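Local atomic coordinates of uncharacterized periplasmic protein (Bacteroides vulgatus ATCC 8482, PDB entry 3ELG), a protein that is of unknown function but has a fold like that of beta-lactamase inhibitor protein and probably acts in the periplasm. Residues I53-N58 and L64-K69. Residues are numbered along the deposited sequence; the frame is centred on the assembly and turned at random.
Sequences IELEFN and LEIDCK
The ammonium group of Lys69 lies over a face of the Glu54 carboxylate. It is nearest Glu54 OE2, with Lys69 NZ at 2.9 Å in a salt bridge across the strands. Lys69 NZ also stands above the carboxylate plane of Asp67, 67° out of it, and 3.2 Å from Asp67 OD2. Both acids are therefore met on a face and not at an edge. The bend of the lysine chain at chi2 (-58°) folds it back toward the strand pair. The other carboxylate oxygen, Asp67 OD1, accepts the backbone N of Lys69, again from above the plane, which makes an Asx turn. Two bonds from one residue thus hold the Asp67 carboxylate. The lysine charge probably offsets the repulsion between the two acids, whose Glu54 OE1 and Asp67 OD2 are 4.4 Å apart.

The strands run antiparallel. Glu54 and Asp67 form a hydrogen-bonded pair, with Asp67 N to Glu54 O at 2.8 Å. Glu56 N donates to Glu65 O. A classic beta bulge follows: Leu64 and Glu65 both face Glu56. Glu56 O takes Leu64 N at 2.8 Å and, weakly, Glu65 N. The Leu64 side chain lies against the backbone of Phe57 and Asn58.

On the apolar face, Leu55 and Ile66 form the non-hydrogen-bonded pair. Leu55 CD2 meets Ile66 CG2 at 3.7 Å. Ile53 CG2 rests on Asp67 O, 3.4 Å away.

The two strands form a beta hairpin in the middle of the antiparallel sheet. Lys48 is a second salt-bridge partner of Glu54 OE2. Helix 15-24 packs on the Leu55, Phe57 and Ile66 face through Ala17, Met20 and Ile21. Strand 43-49 flanks the hairpin beside 54-57, and strand 95-101 lies beside 63-67.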
# COMPACT_ATOMS: atom_id res chain seq x y z
N ILE A 53 -10.91 -1.49 0.91
CA ILE A 53 -9.45 -1.45 0.79
C ILE A 53 -8.99 -0.12 0.20
O ILE A 53 -9.64 0.43 -0.68
CB ILE A 53 -8.91 -2.66 -0.03
CG1 ILE A 53 -9.15 -3.98 0.74
CG2 ILE A 53 -7.43 -2.50 -0.42
CD1 ILE A 53 -8.81 -5.20 -0.10
N GLU A 54 -7.82 0.38 0.66
CA GLU A 54 -7.29 1.66 0.18
C GLU A 54 -5.88 1.42 -0.30
O GLU A 54 -5.06 0.79 0.40
CB GLU A 54 -7.31 2.70 1.31
CG GLU A 54 -8.70 2.96 1.81
CD GLU A 54 -8.74 3.95 2.97
OE1 GLU A 54 -7.70 4.55 3.27
OE2 GLU A 54 -9.82 4.09 3.59
N LEU A 55 -5.62 1.89 -1.50
CA LEU A 55 -4.31 1.79 -2.15
C LEU A 55 -3.84 3.17 -2.52
O LEU A 55 -4.63 4.03 -2.85
CB LEU A 55 -4.46 0.94 -3.41
CG LEU A 55 -5.14 -0.41 -3.26
CD1 LEU A 55 -5.33 -1.10 -4.62
CD2 LEU A 55 -4.36 -1.34 -2.27
N GLU A 56 -2.54 3.36 -2.48
CA GLU A 56 -1.97 4.61 -2.96
C GLU A 56 -0.90 4.23 -3.95
O GLU A 56 -0.20 3.24 -3.78
CB GLU A 56 -1.40 5.42 -1.81
CG GLU A 56 -1.17 6.83 -2.17
CD GLU A 56 -0.80 7.63 -0.96
OE1 GLU A 56 0.05 7.13 -0.19
OE2 GLU A 56 -1.36 8.73 -0.78
N PHE A 57 -0.82 5.03 -5.02
CA PHE A 57 0.14 4.83 -6.08
C PHE A 57 0.87 6.13 -6.42
O PHE A 57 0.30 7.24 -6.27
CB PHE A 57 -0.52 4.38 -7.37
CG PHE A 57 -1.30 3.10 -7.24
CD1 PHE A 57 -2.64 3.13 -6.88
CD2 PHE A 57 -0.71 1.88 -7.51
CE1 PHE A 57 -3.33 1.95 -6.76
CE2 PHE A 57 -1.40 0.69 -7.36
CZ PHE A 57 -2.71 0.71 -7.01
N ASN A 58 2.09 5.97 -6.89
CA ASN A 58 2.84 7.15 -7.38
C ASN A 58 2.44 7.53 -8.77
O ASN A 58 1.51 6.97 -9.34
CB ASN A 58 4.37 6.99 -7.23
CG ASN A 58 4.97 5.98 -8.17
OD1 ASN A 58 4.34 5.53 -9.14
ND2 ASN A 58 6.27 5.64 -7.94
N LEU A 64 2.50 2.62 -3.35
CA LEU A 64 3.13 3.23 -2.19
C LEU A 64 2.57 2.71 -0.86
O LEU A 64 3.28 2.60 0.13
CB LEU A 64 2.98 4.76 -2.21
CG LEU A 64 3.51 5.48 -3.44
CD1 LEU A 64 3.21 6.97 -3.37
CD2 LEU A 64 4.96 5.15 -3.54
N GLU A 65 1.27 2.45 -0.84
CA GLU A 65 0.63 1.96 0.36
C GLU A 65 -0.47 1.04 -0.04
O GLU A 65 -1.20 1.27 -1.01
CB GLU A 65 0.09 3.10 1.20
CG GLU A 65 -0.56 2.62 2.47
CD GLU A 65 -1.18 3.74 3.22
OE1 GLU A 65 -0.42 4.51 3.85
OE2 GLU A 65 -2.42 3.85 3.19
N ILE A 66 -0.54 -0.06 0.70
CA ILE A 66 -1.59 -1.06 0.53
C ILE A 66 -2.22 -1.28 1.89
O ILE A 66 -1.60 -1.86 2.79
CB ILE A 66 -1.05 -2.38 -0.03
CG1 ILE A 66 -0.41 -2.18 -1.39
CG2 ILE A 66 -2.15 -3.46 -0.12
CD1 ILE A 66 0.45 -3.33 -1.84
N ASP A 67 -3.48 -0.84 2.03
CA ASP A 67 -4.20 -0.90 3.31
C ASP A 67 -5.43 -1.82 3.21
O ASP A 67 -6.47 -1.43 2.69
CB ASP A 67 -4.59 0.50 3.80
CG ASP A 67 -5.20 0.50 5.19
OD1 ASP A 67 -5.38 -0.59 5.80
OD2 ASP A 67 -5.46 1.63 5.70
N CYS A 68 -5.24 -3.04 3.70
CA CYS A 68 -6.32 -4.05 3.67
C CYS A 68 -7.22 -4.07 4.89
O CYS A 68 -8.05 -4.95 5.04
CB CYS A 68 -5.76 -5.41 3.38
SG CYS A 68 -4.97 -5.47 1.71
N LYS A 69 -7.05 -3.04 5.70
CA LYS A 69 -7.94 -2.74 6.81
C LYS A 69 -7.87 -3.80 7.91
O LYS A 69 -7.01 -3.72 8.78
CB LYS A 69 -9.34 -2.55 6.29
CG LYS A 69 -9.43 -1.39 5.29
CD LYS A 69 -8.98 -0.09 5.89
CE LYS A 69 -9.23 1.07 4.97
NZ LYS A 69 -8.53 2.32 5.44